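Local coordinates for protein epimerase (PDB 7CJ6) that catalyses the manganese-dependent epimerization of ketoses at C3, with highest activity toward L-ribulose and further action on D-ribulose, D-allulose and D-fructose, at residues A[111-116]-A[157-162]. Sequence-based numbering, arbitrary orientation.
With PSJ (D-psicose), chain D.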
# COMPACT_ATOMS: atom_id res chain seq x y z
N VAL A 111 8.45 -11.19 -6.94
CA VAL A 111 9.25 -9.97 -7.25
C VAL A 111 10.69 -10.41 -7.51
O VAL A 111 11.54 -10.28 -6.60
CB VAL A 111 9.10 -8.91 -6.14
CG1 VAL A 111 9.78 -7.60 -6.50
CG2 VAL A 111 7.63 -8.67 -5.82
N ILE A 112 10.93 -10.94 -8.71
CA ILE A 112 12.22 -11.56 -9.15
C ILE A 112 13.02 -10.54 -9.96
O ILE A 112 14.17 -10.86 -10.33
CB ILE A 112 11.95 -12.85 -9.95
CG1 ILE A 112 11.05 -12.61 -11.16
CG2 ILE A 112 11.37 -13.93 -9.04
CD1 ILE A 112 10.91 -13.80 -12.07
N TYR A 113 12.44 -9.37 -10.23
CA TYR A 113 12.95 -8.39 -11.23
C TYR A 113 13.50 -7.14 -10.53
O TYR A 113 13.96 -6.21 -11.22
CB TYR A 113 11.84 -8.03 -12.22
CG TYR A 113 10.58 -7.53 -11.56
CD1 TYR A 113 10.41 -6.18 -11.30
CD2 TYR A 113 9.57 -8.40 -11.17
CE1 TYR A 113 9.26 -5.70 -10.68
CE2 TYR A 113 8.42 -7.93 -10.56
CZ TYR A 113 8.26 -6.58 -10.31
OH TYR A 113 7.14 -6.11 -9.70
N CYS A 114 13.46 -7.13 -9.20
CA CYS A 114 13.94 -5.99 -8.37
C CYS A 114 13.92 -6.39 -6.90
O CYS A 114 13.38 -7.47 -6.58
CB CYS A 114 13.05 -4.77 -8.55
SG CYS A 114 11.42 -4.97 -7.78
N ALA A 115 14.49 -5.55 -6.04
CA ALA A 115 14.41 -5.70 -4.57
C ALA A 115 12.95 -5.51 -4.15
O ALA A 115 12.33 -4.50 -4.57
CB ALA A 115 15.34 -4.73 -3.89
N LEU A 116 12.40 -6.46 -3.40
CA LEU A 116 11.06 -6.35 -2.77
C LEU A 116 11.16 -5.33 -1.63
O LEU A 116 11.90 -5.59 -0.66
CB LEU A 116 10.61 -7.72 -2.26
CG LEU A 116 9.28 -7.73 -1.53
CD1 LEU A 116 8.14 -7.37 -2.47
CD2 LEU A 116 9.03 -9.08 -0.88
N TYR A 157 4.65 0.53 -2.87
CA TYR A 157 5.43 0.38 -1.61
C TYR A 157 6.34 -0.85 -1.69
O TYR A 157 7.12 -1.06 -0.74
CB TYR A 157 4.50 0.25 -0.40
CG TYR A 157 3.52 1.38 -0.22
CD1 TYR A 157 3.93 2.62 0.23
CD2 TYR A 157 2.18 1.21 -0.51
CE1 TYR A 157 3.03 3.66 0.41
CE2 TYR A 157 1.26 2.24 -0.35
CZ TYR A 157 1.70 3.47 0.10
OH TYR A 157 0.80 4.50 0.26
N GLU A 158 6.27 -1.62 -2.79
CA GLU A 158 6.94 -2.94 -2.91
C GLU A 158 7.81 -3.00 -4.17
O GLU A 158 8.71 -3.86 -4.23
CB GLU A 158 5.89 -4.07 -2.89
CG GLU A 158 5.15 -4.16 -1.56
CD GLU A 158 4.48 -5.49 -1.25
OE1 GLU A 158 4.89 -6.52 -1.84
OE2 GLU A 158 3.55 -5.50 -0.43
N THR A 159 7.56 -2.12 -5.15
CA THR A 159 8.46 -1.91 -6.32
C THR A 159 8.22 -0.53 -6.93
O THR A 159 7.09 -0.00 -6.80
CB THR A 159 8.27 -2.97 -7.41
OG1 THR A 159 9.34 -2.76 -8.33
CG2 THR A 159 6.94 -2.87 -8.12
N ASN A 160 9.25 0.01 -7.58
CA ASN A 160 9.15 1.26 -8.37
C ASN A 160 9.22 0.93 -9.87
O ASN A 160 9.23 1.87 -10.67
CB ASN A 160 10.21 2.28 -7.94
CG ASN A 160 11.64 1.82 -8.16
OD1 ASN A 160 11.88 0.73 -8.66
ND2 ASN A 160 12.59 2.66 -7.78
N ILE A 161 9.26 -0.35 -10.25
CA ILE A 161 9.52 -0.78 -11.65
C ILE A 161 8.20 -0.91 -12.42
O ILE A 161 8.12 -0.39 -13.55
CB ILE A 161 10.35 -2.08 -11.70
CG1 ILE A 161 11.79 -1.82 -11.26
CG2 ILE A 161 10.31 -2.70 -13.09
CD1 ILE A 161 12.58 -1.00 -12.25
N MET A 162 7.20 -1.57 -11.83
CA MET A 162 5.88 -1.78 -12.48
C MET A 162 4.82 -2.08 -11.42
O MET A 162 5.01 -3.03 -10.64
CB MET A 162 5.95 -2.93 -13.50
CG MET A 162 6.64 -4.16 -12.95
SD MET A 162 7.02 -5.37 -14.24
CE MET A 162 6.24 -6.80 -13.51
C1 PSJ D . 4.57 -9.76 -1.82
O1 PSJ D . 3.70 -8.69 -1.45
C2 PSJ D . 3.82 -10.68 -2.74
O2 PSJ D . 2.68 -10.42 -3.00
C3 PSJ D . 4.51 -11.87 -3.35
O3 PSJ D . 3.69 -13.03 -3.29
C4 PSJ D . 5.80 -12.07 -2.57
O4 PSJ D . 6.66 -11.00 -2.96
C5 PSJ D . 6.50 -13.39 -2.83
O5 PSJ D . 5.70 -14.20 -3.70
C6 PSJ D . 6.75 -14.13 -1.51
O6 PSJ D . 7.60 -15.27 -1.72
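Leu116 and Glu158, whose CA atoms lie 5.3 Å apart, are the nearest CA pair between residues 111-116, which turn out of barrel strand 107-112, and residues 157-162, in the loop following strand 148-152. Tyr113 buries more surface here than any other residue of the two segments. Met162 folds over one face: its CE sits 4.1 Å from the Tyr113 ring centroid, 25° off the normal, a CH-pi contact, and SD is likewise over the face, making this a Met-aromatic pair. Val111 CG1 lies above the opposite face, toward the rim. Ile161 CG2 approaches obliquely, 3.9 Å from Tyr113 CD1, and Tyr113 OH rests 3.6 Å from Thr159 CG2 while hydrogen-bonded to the backbone O of Glu152. An alanine in place of Tyr113 would probably leave Met162 without its aromatic platform and Glu152 O without this partner. Thr159 OG1, anti to its own backbone nitrogen (chi1 -170°), accepts from Ile161 N at 3.1 Å and 162°, an ST turn that holds OG1 3.1 Å from Cys114 SG. Nearer the sugar, Leu116 and Glu158 run side by side, with Leu116 CD1 3.4 Å from Glu158 OE1. Glu158 OE1 accepts from O1 of D-psicose at 2.5 Å; OE2 is hydrogen-bonded to Tyr157 OH of the second subunit. The sugar-binding carboxylate of this TIM barrel is thus also held from across the dimer interface, which probably limits its rotation.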